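Local coordinates for protein CytC3 (Streptomyces sp., PDB 3GJB) that probably acts as a non-haem iron(II), 2-oxoglutarate-dependent halogenase that chlorinates an amino acid carried on a partner protein, at residues Thr115-Ala120 with Met239-Pro244; Ser156-Gly161 with Ala221-Leu226; Val265-Gly270 with Gly298-Ala303. One frame throughout, in Å; residues are numbered along the deposited sequence.

How the interactions relate
Three contacts show how one cupin-type chain joins separate segments, one of them at the metal site. Interaction 1 carries the iron and the 2-oxoglutarate, and its chemistry is metal coordination added to strand pairing. Interaction 2 is nested within the loop that interaction 1 closes and touches it, Leu243 packing on Glu158 and Trp117 on Ala221; both reach the small sheet of strands 222-223, 163-165 and 240-242. Interaction 2 is held mainly by backbone bonds and a water. Interaction 3 lies on the opposite side of the chain's centre from interaction 2, about 35 Å between centres, and relies on side-chain amides. All three are partly buried, but only interactions 1 and 2 include exposed residues.

Interaction 1. Residues Thr115-Ala120 with Met239-Pro244; sequences TDWHQA and MHASLP. With FE2 (Fe (II) ion), chain C; AKG (2-oxoglutaric acid), chain D.
His118 and His240 meet at the iron, each giving NE2 to the metal at 2.2 Å, the two-histidine part of the metal site of a cupin-fold iron(II), 2-oxoglutarate enzyme. The backbones pair antiparallel: His118 with His240 and Thr115 with Ser242 are hydrogen-bonded pairs, and a beta bulge between them shifts the register by one.

His118 shows how such a ligand is aimed. From CB, the ring is swung between the backbone N and the carbonyl carbon (chi1 59°). CG then passes His240 O at 4.0 Å; ND1 gives its proton to Asp116 O almost in the ring plane, which fixes the ring's rotation; CD2 lies 3.7 Å from His240 CE1; CE1 approaches O5 of the 2-oxoglutarate; NE2 ends on the iron. The two imidazole planes are 61° apart. His240 is steadied likewise, its ND1 bonded to Thr238 O.

The 2-oxoglutarate chelates through O5 and O2, the exact place of O2 being doubtful, and two waters fill further positions. Ala120, two residues after His118, stands where related hydroxylases carry a metal-binding carboxylate, a replacement characteristic of halogenases of this family. Away from the metal, the Ala241 methyl sits over the six-membered ring of Trp117, a CH-pi contact of 3.7 Å from CB to the centroid. At the far end of the cosubstrate, Ser242 OG donates to its O4 at 2.9 Å.

Interaction 2. Residues Ser156-Gly161 with Ala221-Leu226; sequences STEQNG and AYPMVL
Ser156 and Leu226 form a single antiparallel bridge of the hydrogen-bonded kind, and the two chains run roughly counter to each other, 151° apart over the touching parts. Ser156 N reaches Leu226 O at 2.9 Å and Leu226 N returns the bond to Ser156 O at 2.9 Å. Thr157 still lies opposite Val225, and the loop then makes a type I turn from Glu158 to Gly161; just before it, Thr157 OG1 accepts from Asn160 N, an ST motif.

Among the side chains, Glu158 does most of the touching. Its extended chain lies obliquely across Pro223, with CG 3.7 Å from Pro223 CB and CD against Pro223 CG, while Val225 CG1 comes within 4.1 Å of Glu158 CG. Val225 also brings its CA within 3.2 Å of Ser156 O, a CA-H...O contact beside the bridge. With OG turned away from its own backbone N (chi1 -174°), Ser156 binds a water that in turn donates to Met224 O.

The contact thus joins the loop after strand 147-152 to the chain leaving strand 222-223. Its polarity comes from peptide groups and from the Ser156 hydroxyl through its water; Glu158 packs stem and carboxylate on Pro223 without a polar bond across, so the backbone fixes the register.

Interaction 3. Residues Val265-Gly270 with Gly298-Ala303; sequences VQVYPG and GHNRIA. With ACT (acetate ion), chain F.
Asn300, His299 and Gln266 account for most of the surface buried here, and Asn300 does the central work by bonding two peptide groups of one strand edge. Its ND2 donates to Val265 O at 2.8 Å, nearly straight (173° at the hydrogen) and in the plane of the amide. The other end, OD1, accepts from Val267 N at 2.6 Å, so both polar atoms of this buried side chain are satisfied and the amide cannot easily flip.

Gln266 answers in kind. Bent at chi2 (67°), it brings NE2 back to a double role, donating to Val267 O at 2.9 Å and to His299 O at 3.0 Å. The Gln266 and Asn300 amides slide past each other, their planes 63° apart.

His299 sets one ring face over Gln266 CA, toward the rim, and its NE2 is bonded to Thr263 O. At the ND1 edge lies an acetate, probably from the crystallisation liquor, its bond weak and uncertainly placed.

Gln266 pairs through its backbone with Ile133 of strand 132-133, and Tyr268 with Gln131 just before it; the Asn300 amide stands in for another strand's peptide, a side-chain mimic of beta pairing that fastens the chain after strand 289-292 to this short two-stranded sheet.

Interaction 1. Residues Thr115-Ala120 with Met239-Pro244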
ATOM      1  N   THR A 115       5.045 -17.591  -6.104  1.00 40.59           N
ATOM      2  CA  THR A 115       6.271 -17.447  -5.337  1.00 40.23           C
ATOM      3  C   THR A 115       6.133 -18.355  -4.136  1.00 41.09           C
ATOM      4  O   THR A 115       5.024 -18.702  -3.746  1.00 40.57           O
ATOM      5  CB  THR A 115       6.481 -16.006  -4.843  1.00 38.86           C
ATOM      6  OG1 THR A 115       5.371 -15.619  -4.028  1.00 42.20           O
ATOM      7  CG2 THR A 115       6.593 -15.049  -6.010  1.00 37.54           C
ATOM      8  N   ASP A 116       7.264 -18.743  -3.560  1.00 42.22           N
ATOM      9  CA  ASP A 116       7.273 -19.610  -2.391  1.00 41.72           C
ATOM     10  C   ASP A 116       7.132 -18.714  -1.158  1.00 40.47           C
ATOM     11  O   ASP A 116       7.116 -17.491  -1.288  1.00 39.77           O
ATOM     12  CB  ASP A 116       8.594 -20.375  -2.328  1.00 41.94           C
ATOM     13  CG  ASP A 116       8.485 -21.665  -1.546  1.00 43.96           C
ATOM     14  OD1 ASP A 116       7.649 -21.757  -0.623  1.00 45.36           O
ATOM     15  OD2 ASP A 116       9.250 -22.595  -1.847  1.00 46.56           O
ATOM     16  N   TRP A 117       7.045 -19.323   0.025  1.00 39.22           N
ATOM     17  CA  TRP A 117       6.900 -18.587   1.279  1.00 39.32           C
ATOM     18  C   TRP A 117       8.081 -17.660   1.612  1.00 40.44           C
ATOM     19  O   TRP A 117       9.241 -18.079   1.677  1.00 39.65           O
ATOM     20  CB  TRP A 117       6.660 -19.561   2.444  1.00 41.13           C
ATOM     21  CG  TRP A 117       5.385 -20.342   2.321  1.00 38.82           C
ATOM     22  CD1 TRP A 117       5.245 -21.629   1.884  1.00 39.68           C
ATOM     23  CD2 TRP A 117       4.058 -19.851   2.551  1.00 39.02           C
ATOM     24  NE1 TRP A 117       3.909 -21.968   1.820  1.00 38.50           N
ATOM     25  CE2 TRP A 117       3.161 -20.894   2.223  1.00 37.30           C
ATOM     26  CE3 TRP A 117       3.540 -18.625   2.998  1.00 38.02           C
ATOM     27  CZ2 TRP A 117       1.776 -20.753   2.326  1.00 37.71           C
ATOM     28  CZ3 TRP A 117       2.161 -18.483   3.100  1.00 38.63           C
ATOM     29  CH2 TRP A 117       1.295 -19.544   2.764  1.00 38.92           C
ATOM     30  N   HIS A 118       7.770 -16.391   1.840  1.00 40.06           N
ATOM     31  CA  HIS A 118       8.798 -15.409   2.155  1.00 40.75           C
ATOM     32  C   HIS A 118       8.175 -14.174   2.783  1.00 40.68           C
ATOM     33  O   HIS A 118       6.953 -14.028   2.829  1.00 38.42           O
ATOM     34  CB  HIS A 118       9.500 -14.966   0.878  1.00 39.49           C
ATOM     35  CG  HIS A 118       8.571 -14.351  -0.123  1.00 42.20           C
ATOM     36  ND1 HIS A 118       7.645 -15.066  -0.848  1.00 42.52           N
ATOM     37  CD2 HIS A 118       8.391 -13.054  -0.478  1.00 42.12           C
ATOM     38  CE1 HIS A 118       6.949 -14.208  -1.599  1.00 42.62           C
ATOM     39  NE2 HIS A 118       7.361 -12.973  -1.411  1.00 45.93           N
ATOM     40  N   GLN A 119       9.028 -13.283   3.264  1.00 40.65           N
ATOM     41  CA  GLN A 119       8.557 -12.031   3.818  1.00 41.92           C
ATOM     42  C   GLN A 119       9.413 -10.908   3.259  1.00 41.78           C
ATOM     43  O   GLN A 119      10.644 -10.975   3.276  1.00 42.13           O
ATOM     44  CB  GLN A 119       8.583 -12.059   5.339  1.00 43.07           C
ATOM     45  CG  GLN A 119       9.696 -12.829   5.952  1.00 43.98           C
ATOM     46  CD  GLN A 119       9.322 -13.294   7.338  1.00 47.33           C
ATOM     47  OE1 GLN A 119      10.150 -13.821   8.077  1.00 51.04           O
ATOM     48  NE2 GLN A 119       8.062 -13.106   7.700  1.00 48.18           N
ATOM     49  N   ALA A 120       8.746  -9.890   2.729  1.00 40.40           N
ATOM     50  CA  ALA A 120       9.425  -8.759   2.121  1.00 39.05           C
ATOM     51  C   ALA A 120       9.973  -7.781   3.148  1.00 39.13           C
ATOM     52  O   ALA A 120       9.464  -7.687   4.261  1.00 39.24           O
ATOM     53  CB  ALA A 120       8.473  -8.039   1.177  1.00 37.42           C
ATOM     54  N   MET A 239       4.538 -13.252   6.492  1.00 41.69           N
ATOM     55  CA  MET A 239       4.833 -14.430   5.693  1.00 42.63           C
ATOM     56  C   MET A 239       3.741 -14.628   4.642  1.00 40.87           C
ATOM     57  O   MET A 239       2.565 -14.730   4.977  1.00 41.86           O
ATOM     58  CB  MET A 239       4.878 -15.664   6.590  1.00 44.48           C
ATOM     59  CG  MET A 239       5.130 -16.946   5.834  1.00 47.26           C
ATOM     60  SD  MET A 239       6.842 -17.435   5.951  1.00 52.38           S
ATOM     61  CE  MET A 239       7.660 -16.059   5.215  1.00 49.23           C
ATOM     62  N   HIS A 240       4.127 -14.681   3.375  1.00 39.71           N
ATOM     63  CA  HIS A 240       3.151 -14.879   2.322  1.00 39.56           C
ATOM     64  C   HIS A 240       3.767 -15.609   1.147  1.00 39.23           C
ATOM     65  O   HIS A 240       4.984 -15.765   1.061  1.00 38.26           O
ATOM     66  CB  HIS A 240       2.587 -13.541   1.832  1.00 39.82           C
ATOM     67  CG  HIS A 240       3.589 -12.699   1.112  1.00 39.60           C
ATOM     68  ND1 HIS A 240       4.574 -11.971   1.740  1.00 43.88           N
ATOM     69  CD2 HIS A 240       3.796 -12.528  -0.215  1.00 42.17           C
ATOM     70  CE1 HIS A 240       5.332 -11.401   0.796  1.00 43.87           C
ATOM     71  NE2 HIS A 240       4.901 -11.709  -0.411  1.00 45.67           N
ATOM     72  N   ALA A 241       2.897 -16.058   0.247  1.00 37.91           N
ATOM     73  CA  ALA A 241       3.307 -16.755  -0.959  1.00 36.84           C
ATOM     74  C   ALA A 241       2.295 -16.358  -2.015  1.00 36.34           C
ATOM     75  O   ALA A 241       1.420 -15.544  -1.757  1.00 36.48           O
ATOM     76  CB  ALA A 241       3.290 -18.262  -0.737  1.00 33.94           C
ATOM     77  N   SER A 242       2.418 -16.905  -3.211  1.00 37.28           N
ATOM     78  CA  SER A 242       1.463 -16.578  -4.250  1.00 37.92           C
ATOM     79  C   SER A 242       1.403 -17.697  -5.262  1.00 38.95           C
ATOM     80  O   SER A 242       2.392 -18.389  -5.514  1.00 38.80           O
ATOM     81  CB  SER A 242       1.832 -15.268  -4.943  1.00 34.94           C
ATOM     82  OG  SER A 242       3.045 -15.406  -5.660  1.00 38.33           O
ATOM     83  N   LEU A 243       0.217 -17.869  -5.827  1.00 39.71           N
ATOM     84  CA  LEU A 243      -0.031 -18.897  -6.811  1.00 39.27           C
ATOM     85  C   LEU A 243       0.297 -18.376  -8.191  1.00 39.12           C
ATOM     86  O   LEU A 243       0.373 -17.171  -8.408  1.00 38.22           O
ATOM     87  CB  LEU A 243      -1.508 -19.289  -6.777  1.00 41.03           C
ATOM     88  CG  LEU A 243      -1.994 -19.987  -5.513  1.00 41.72           C
ATOM     89  CD1 LEU A 243      -3.512 -19.972  -5.476  1.00 39.70           C
ATOM     90  CD2 LEU A 243      -1.450 -21.416  -5.502  1.00 39.40           C
ATOM     91  N   PRO A 244       0.530 -19.290  -9.141  1.00 38.04           N
ATOM     92  CA  PRO A 244       0.833 -18.865 -10.507  1.00 37.22           C
ATOM     93  C   PRO A 244      -0.502 -18.483 -11.144  1.00 37.18           C
ATOM     94  O   PRO A 244      -1.561 -18.871 -10.655  1.00 36.33           O
ATOM     95  CB  PRO A 244       1.437 -20.123 -11.135  1.00 38.37           C
ATOM     96  CG  PRO A 244       0.707 -21.233 -10.422  1.00 37.66           C
ATOM     97  CD  PRO A 244       0.737 -20.742  -8.981  1.00 36.70           C
TER
HETATM   98 FE   FE2 C 320       6.141 -11.373  -2.258  1.00 51.97          FE
HETATM   99  C1  AKG D 321       4.463 -10.097  -2.722  1.00 67.52           C
HETATM  100  O1  AKG D 321       3.911  -9.061  -3.055  1.00 71.65           O
HETATM  101  O2  AKG D 321       5.144 -10.134  -1.570  1.00 67.25           O
HETATM  102  C2  AKG D 321       4.379 -11.311  -3.598  1.00 67.63           C
HETATM  103  O5  AKG D 321       4.933 -12.370  -3.282  1.00 58.41           O
HETATM  104  C3  AKG D 321       3.598 -11.200  -4.884  1.00 66.78           C
HETATM  105  C4  AKG D 321       3.639 -12.504  -5.649  1.00 66.81           C
HETATM  106  C5  AKG D 321       2.853 -12.382  -6.918  1.00 67.63           C
HETATM  107  O3  AKG D 321       2.283 -11.347  -7.207  1.00 67.23           O
HETATM  108  O4  AKG D 321       2.791 -13.440  -7.731  1.00 68.12           O
HETATM  109  O   HOH W   1       7.308  -9.642  -1.238  1.00 51.14           O
HETATM  110  O   HOH W   2       7.379 -11.436  -4.166  1.00 50.31           O

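Interaction 2. Residues Ser156-Gly161 with Ala221-Leu226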
ATOM      1  N   SER A 156      -9.250 -11.033  -7.407  1.00 34.42           N
ATOM      2  CA  SER A 156      -8.009 -11.739  -7.180  1.00 34.52           C
ATOM      3  C   SER A 156      -8.462 -13.150  -6.867  1.00 35.33           C
ATOM      4  O   SER A 156      -9.076 -13.392  -5.830  1.00 36.61           O
ATOM      5  CB  SER A 156      -7.244 -11.161  -5.992  1.00 31.84           C
ATOM      6  OG  SER A 156      -5.984 -11.801  -5.892  1.00 33.38           O
ATOM      7  N   THR A 157      -8.171 -14.079  -7.765  1.00 36.15           N
ATOM      8  CA  THR A 157      -8.600 -15.456  -7.573  1.00 37.49           C
ATOM      9  C   THR A 157      -7.427 -16.409  -7.542  1.00 39.28           C
ATOM     10  O   THR A 157      -6.285 -16.019  -7.807  1.00 40.39           O
ATOM     11  CB  THR A 157      -9.521 -15.895  -8.715  1.00 36.40           C
ATOM     12  OG1 THR A 157      -8.789 -15.858  -9.949  1.00 38.50           O
ATOM     13  CG2 THR A 157     -10.712 -14.958  -8.820  1.00 36.17           C
ATOM     14  N   GLU A 158      -7.707 -17.664  -7.210  1.00 39.34           N
ATOM     15  CA  GLU A 158      -6.653 -18.657  -7.198  1.00 41.26           C
ATOM     16  C   GLU A 158      -6.230 -18.841  -8.640  1.00 39.91           C
ATOM     17  O   GLU A 158      -5.057 -19.039  -8.929  1.00 41.06           O
ATOM     18  CB  GLU A 158      -7.146 -19.987  -6.628  1.00 41.41           C
ATOM     19  CG  GLU A 158      -7.319 -19.978  -5.123  1.00 45.08           C
ATOM     20  CD  GLU A 158      -7.744 -21.325  -4.577  1.00 48.14           C
ATOM     21  OE1 GLU A 158      -6.991 -22.311  -4.747  1.00 49.64           O
ATOM     22  OE2 GLU A 158      -8.834 -21.398  -3.976  1.00 49.95           O
ATOM     23  N   GLN A 159      -7.186 -18.751  -9.556  1.00 38.74           N
ATOM     24  CA  GLN A 159      -6.850 -18.934 -10.955  1.00 38.79           C
ATOM     25  C   GLN A 159      -5.935 -17.840 -11.503  1.00 37.92           C
ATOM     26  O   GLN A 159      -5.077 -18.130 -12.333  1.00 38.44           O
ATOM     27  CB  GLN A 159      -8.111 -19.040 -11.819  1.00 40.42           C
ATOM     28  CG  GLN A 159      -7.790 -19.352 -13.272  1.00 44.60           C
ATOM     29  CD  GLN A 159      -9.015 -19.655 -14.116  1.00 47.71           C
ATOM     30  OE1 GLN A 159      -9.876 -18.800 -14.313  1.00 49.84           O
ATOM     31  NE2 GLN A 159      -9.092 -20.879 -14.628  1.00 48.33           N
ATOM     32  N   ASN A 160      -6.099 -16.591 -11.059  1.00 36.64           N
ATOM     33  CA  ASN A 160      -5.220 -15.547 -11.585  1.00 35.34           C
ATOM     34  C   ASN A 160      -4.031 -15.139 -10.708  1.00 34.31           C
ATOM     35  O   ASN A 160      -3.497 -14.039 -10.833  1.00 35.68           O
ATOM     36  CB  ASN A 160      -6.029 -14.322 -12.076  1.00 33.20           C
ATOM     37  CG  ASN A 160      -6.708 -13.534 -10.966  1.00 35.00           C
ATOM     38  OD1 ASN A 160      -7.600 -12.740 -11.253  1.00 36.74           O
ATOM     39  ND2 ASN A 160      -6.285 -13.719  -9.720  1.00 33.19           N
ATOM     40  N   GLY A 161      -3.617 -16.055  -9.835  1.00 33.62           N
ATOM     41  CA  GLY A 161      -2.446 -15.858  -8.995  1.00 35.55           C
ATOM     42  C   GLY A 161      -2.548 -15.096  -7.695  1.00 36.77           C
ATOM     43  O   GLY A 161      -1.623 -14.368  -7.346  1.00 36.69           O
ATOM     44  N   ALA A 221      -1.912 -22.829   4.397  1.00 60.92           N
ATOM     45  CA  ALA A 221      -1.645 -22.302   3.020  1.00 61.96           C
ATOM     46  C   ALA A 221      -2.923 -21.730   2.406  1.00 60.95           C
ATOM     47  O   ALA A 221      -3.319 -22.115   1.304  1.00 61.38           O
ATOM     48  CB  ALA A 221      -1.089 -23.417   2.129  1.00 60.39           C
ATOM     49  N   TYR A 222      -3.552 -20.800   3.119  1.00 59.18           N
ATOM     50  CA  TYR A 222      -4.794 -20.194   2.657  1.00 57.36           C
ATOM     51  C   TYR A 222      -4.654 -19.120   1.567  1.00 55.14           C
ATOM     52  O   TYR A 222      -3.799 -18.235   1.647  1.00 52.76           O
ATOM     53  CB  TYR A 222      -5.554 -19.619   3.854  1.00 59.22           C
ATOM     54  N   PRO A 223      -5.504 -19.195   0.530  1.00 53.96           N
ATOM     55  CA  PRO A 223      -5.537 -18.264  -0.603  1.00 52.25           C
ATOM     56  C   PRO A 223      -6.387 -17.064  -0.206  1.00 52.33           C
ATOM     57  O   PRO A 223      -7.510 -17.231   0.267  1.00 54.40           O
ATOM     58  CB  PRO A 223      -6.236 -19.062  -1.708  1.00 52.31           C
ATOM     59  CG  PRO A 223      -6.337 -20.479  -1.172  1.00 53.26           C
ATOM     60  CD  PRO A 223      -6.440 -20.306   0.302  1.00 53.19           C
ATOM     61  N   MET A 224      -5.870 -15.860  -0.400  1.00 50.95           N
ATOM     62  CA  MET A 224      -6.634 -14.668  -0.055  1.00 47.78           C
ATOM     63  C   MET A 224      -7.356 -14.158  -1.308  1.00 45.74           C
ATOM     64  O   MET A 224      -6.896 -13.213  -1.957  1.00 43.70           O
ATOM     65  CB  MET A 224      -5.692 -13.596   0.523  1.00 46.92           C
ATOM     66  CG  MET A 224      -6.379 -12.340   1.055  1.00 46.91           C
ATOM     67  SD  MET A 224      -7.742 -12.646   2.224  1.00 46.93           S
ATOM     68  CE  MET A 224      -6.848 -13.228   3.703  1.00 42.54           C
ATOM     69  N   VAL A 225      -8.479 -14.794  -1.654  1.00 43.18           N
ATOM     70  CA  VAL A 225      -9.238 -14.382  -2.832  1.00 41.58           C
ATOM     71  C   VAL A 225     -10.069 -13.155  -2.480  1.00 41.88           C
ATOM     72  O   VAL A 225     -10.647 -13.071  -1.396  1.00 41.97           O
ATOM     73  CB  VAL A 225     -10.151 -15.521  -3.379  1.00 40.91           C
ATOM     74  CG1 VAL A 225      -9.349 -16.811  -3.519  1.00 40.23           C
ATOM     75  CG2 VAL A 225     -11.340 -15.722  -2.496  1.00 41.66           C
ATOM     76  N   LEU A 226     -10.120 -12.196  -3.401  1.00 40.77           N
ATOM     77  CA  LEU A 226     -10.831 -10.953  -3.158  1.00 39.91           C
ATOM     78  C   LEU A 226     -11.696 -10.534  -4.325  1.00 39.90           C
ATOM     79  O   LEU A 226     -11.338 -10.742  -5.481  1.00 42.12           O
ATOM     80  CB  LEU A 226      -9.829  -9.828  -2.888  1.00 37.81           C
ATOM     81  CG  LEU A 226      -8.862  -9.925  -1.713  1.00 38.42           C
ATOM     82  CD1 LEU A 226      -7.692  -8.971  -1.933  1.00 37.45           C
ATOM     83  CD2 LEU A 226      -9.586  -9.605  -0.423  1.00 37.82           C
TER
HETATM   84  O   HOH W   3      -4.883 -11.717  -3.324  1.00 48.98           O

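Interaction 3. Residues Val265-Gly270 with Gly298-Ala303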
ATOM      1  N   VAL A 265       7.332   7.484  12.683  1.00 44.56           N
ATOM      2  CA  VAL A 265       8.231   6.761  11.793  1.00 41.95           C
ATOM      3  C   VAL A 265       8.874   7.706  10.788  1.00 43.00           C
ATOM      4  O   VAL A 265       8.240   8.632  10.293  1.00 43.55           O
ATOM      5  CB  VAL A 265       7.485   5.638  11.036  1.00 41.10           C
ATOM      6  CG1 VAL A 265       8.413   4.961  10.032  1.00 38.19           C
ATOM      7  CG2 VAL A 265       6.940   4.623  12.033  1.00 40.06           C
ATOM      8  N   GLN A 266      10.146   7.470  10.500  1.00 43.88           N
ATOM      9  CA  GLN A 266      10.866   8.288   9.539  1.00 46.10           C
ATOM     10  C   GLN A 266      10.817   7.616   8.164  1.00 46.13           C
ATOM     11  O   GLN A 266      11.240   6.471   8.001  1.00 47.16           O
ATOM     12  CB  GLN A 266      12.322   8.458   9.986  1.00 48.52           C
ATOM     13  CG  GLN A 266      13.209   9.163   8.968  1.00 52.00           C
ATOM     14  CD  GLN A 266      12.830  10.623   8.772  1.00 54.12           C
ATOM     15  OE1 GLN A 266      12.901  11.423   9.709  1.00 56.89           O
ATOM     16  NE2 GLN A 266      12.425  10.976   7.555  1.00 51.44           N
ATOM     17  N   VAL A 267      10.293   8.336   7.181  1.00 45.23           N
ATOM     18  CA  VAL A 267      10.192   7.822   5.826  1.00 44.44           C
ATOM     19  C   VAL A 267      11.374   8.336   5.030  1.00 45.54           C
ATOM     20  O   VAL A 267      11.775   9.479   5.190  1.00 46.82           O
ATOM     21  CB  VAL A 267       8.885   8.291   5.158  1.00 44.03           C
ATOM     22  CG1 VAL A 267       8.859   7.876   3.693  1.00 43.69           C
ATOM     23  CG2 VAL A 267       7.699   7.712   5.902  1.00 42.09           C
ATOM     24  N   TYR A 268      11.936   7.484   4.178  1.00 46.81           N
ATOM     25  CA  TYR A 268      13.083   7.866   3.369  1.00 47.84           C
ATOM     26  C   TYR A 268      14.151   8.593   4.202  1.00 49.82           C
ATOM     27  O   TYR A 268      14.558   9.713   3.885  1.00 49.03           O
ATOM     28  CB  TYR A 268      12.628   8.742   2.194  1.00 46.59           C
ATOM     29  CG  TYR A 268      11.804   7.999   1.161  1.00 46.19           C
ATOM     30  CD1 TYR A 268      12.304   6.852   0.536  1.00 44.73           C
ATOM     31  CD2 TYR A 268      10.528   8.441   0.802  1.00 44.92           C
ATOM     32  CE1 TYR A 268      11.557   6.165  -0.421  1.00 44.38           C
ATOM     33  CE2 TYR A 268       9.766   7.759  -0.158  1.00 42.98           C
ATOM     34  CZ  TYR A 268      10.290   6.623  -0.763  1.00 44.49           C
ATOM     35  OH  TYR A 268       9.563   5.950  -1.715  1.00 40.46           O
ATOM     36  N   PRO A 269      14.626   7.953   5.281  1.00 50.25           N
ATOM     37  CA  PRO A 269      15.646   8.580   6.123  1.00 51.46           C
ATOM     38  C   PRO A 269      16.978   8.746   5.399  1.00 52.30           C
ATOM     39  O   PRO A 269      17.310   7.983   4.488  1.00 51.18           O
ATOM     40  CB  PRO A 269      15.751   7.620   7.301  1.00 51.94           C
ATOM     41  CG  PRO A 269      15.509   6.295   6.659  1.00 52.05           C
ATOM     42  CD  PRO A 269      14.324   6.590   5.752  1.00 50.77           C
ATOM     43  N   GLY A 270      17.730   9.759   5.816  1.00 54.66           N
ATOM     44  CA  GLY A 270      19.027  10.027   5.223  1.00 56.72           C
ATOM     45  C   GLY A 270      18.973  10.528   3.794  1.00 57.84           C
ATOM     46  O   GLY A 270      19.895  10.287   3.021  1.00 58.21           O
ATOM     47  N   GLY A 298       6.997  16.345  12.119  1.00 46.90           N
ATOM     48  CA  GLY A 298       7.552  17.197  11.082  1.00 46.71           C
ATOM     49  C   GLY A 298       8.876  16.721  10.500  1.00 47.71           C
ATOM     50  O   GLY A 298       9.527  17.465   9.763  1.00 48.33           O
ATOM     51  N   HIS A 299       9.270  15.486  10.802  1.00 47.62           N
ATOM     52  CA  HIS A 299      10.534  14.945  10.294  1.00 48.10           C
ATOM     53  C   HIS A 299      10.435  14.253   8.930  1.00 47.81           C
ATOM     54  O   HIS A 299      11.428  13.724   8.422  1.00 46.85           O
ATOM     55  CB  HIS A 299      11.148  13.978  11.321  1.00 49.45           C
ATOM     56  CG  HIS A 299      10.283  12.798  11.645  1.00 50.98           C
ATOM     57  ND1 HIS A 299      10.565  11.935  12.682  1.00 52.67           N
ATOM     58  CD2 HIS A 299       9.150  12.332  11.071  1.00 51.49           C
ATOM     59  CE1 HIS A 299       9.645  10.989  12.736  1.00 52.41           C
ATOM     60  NE2 HIS A 299       8.773  11.207  11.769  1.00 53.63           N
ATOM     61  N   ASN A 300       9.247  14.269   8.332  1.00 45.81           N
ATOM     62  CA  ASN A 300       9.041  13.640   7.033  1.00 44.31           C
ATOM     63  C   ASN A 300       8.653  14.622   5.951  1.00 44.24           C
ATOM     64  O   ASN A 300       8.076  15.662   6.240  1.00 45.09           O
ATOM     65  CB  ASN A 300       7.924  12.602   7.115  1.00 43.68           C
ATOM     66  CG  ASN A 300       8.358  11.341   7.780  1.00 42.43           C
ATOM     67  OD1 ASN A 300       9.373  10.763   7.412  1.00 44.92           O
ATOM     68  ND2 ASN A 300       7.588  10.890   8.761  1.00 41.28           N
ATOM     69  N   ARG A 301       8.982  14.297   4.706  1.00 43.61           N
ATOM     70  CA  ARG A 301       8.556  15.131   3.595  1.00 44.44           C
ATOM     71  C   ARG A 301       7.043  14.908   3.640  1.00 45.49           C
ATOM     72  O   ARG A 301       6.584  13.768   3.782  1.00 44.59           O
ATOM     73  CB  ARG A 301       9.101  14.619   2.260  1.00 45.33           C
ATOM     74  CG  ARG A 301      10.578  14.855   2.019  1.00 44.92           C
ATOM     75  CD  ARG A 301      10.899  14.641   0.547  1.00 47.87           C
ATOM     76  NE  ARG A 301      12.325  14.757   0.230  1.00 48.26           N
ATOM     77  CZ  ARG A 301      13.285  14.053   0.822  1.00 46.87           C
ATOM     78  NH1 ARG A 301      12.982  13.181   1.777  1.00 45.47           N
ATOM     79  NH2 ARG A 301      14.546  14.212   0.447  1.00 45.32           N
ATOM     80  N   ILE A 302       6.267  15.978   3.531  1.00 45.75           N
ATOM     81  CA  ILE A 302       4.824  15.847   3.611  1.00 45.56           C
ATOM     82  C   ILE A 302       4.072  16.573   2.516  1.00 46.04           C
ATOM     83  O   ILE A 302       4.448  17.674   2.107  1.00 46.60           O
ATOM     84  CB  ILE A 302       4.333  16.316   5.000  1.00 47.44           C
ATOM     85  CG1 ILE A 302       4.748  15.270   6.032  1.00 49.29           C
ATOM     86  CG2 ILE A 302       2.816  16.539   5.009  1.00 43.89           C
ATOM     87  CD1 ILE A 302       4.325  15.587   7.425  1.00 53.95           C
ATOM     88  N   ALA A 303       3.009  15.937   2.032  1.00 44.09           N
ATOM     89  CA  ALA A 303       2.187  16.519   0.986  1.00 43.99           C
ATOM     90  C   ALA A 303       0.772  16.714   1.504  1.00 45.42           C
ATOM     91  O   ALA A 303       0.051  15.752   1.782  1.00 45.45           O
ATOM     92  CB  ALA A 303       2.178  15.618  -0.244  1.00 43.21           C
TER
HETATM   93  C   ACT F 323      13.093  11.678  13.831  1.00 58.56           C
HETATM   94  O   ACT F 323      13.397  12.784  13.444  1.00 58.99           O
HETATM   95  OXT ACT F 323      12.171  11.545  14.794  1.00 59.06           O
HETATM   96  CH3 ACT F 323      13.723  10.467  13.226  1.00 60.38           C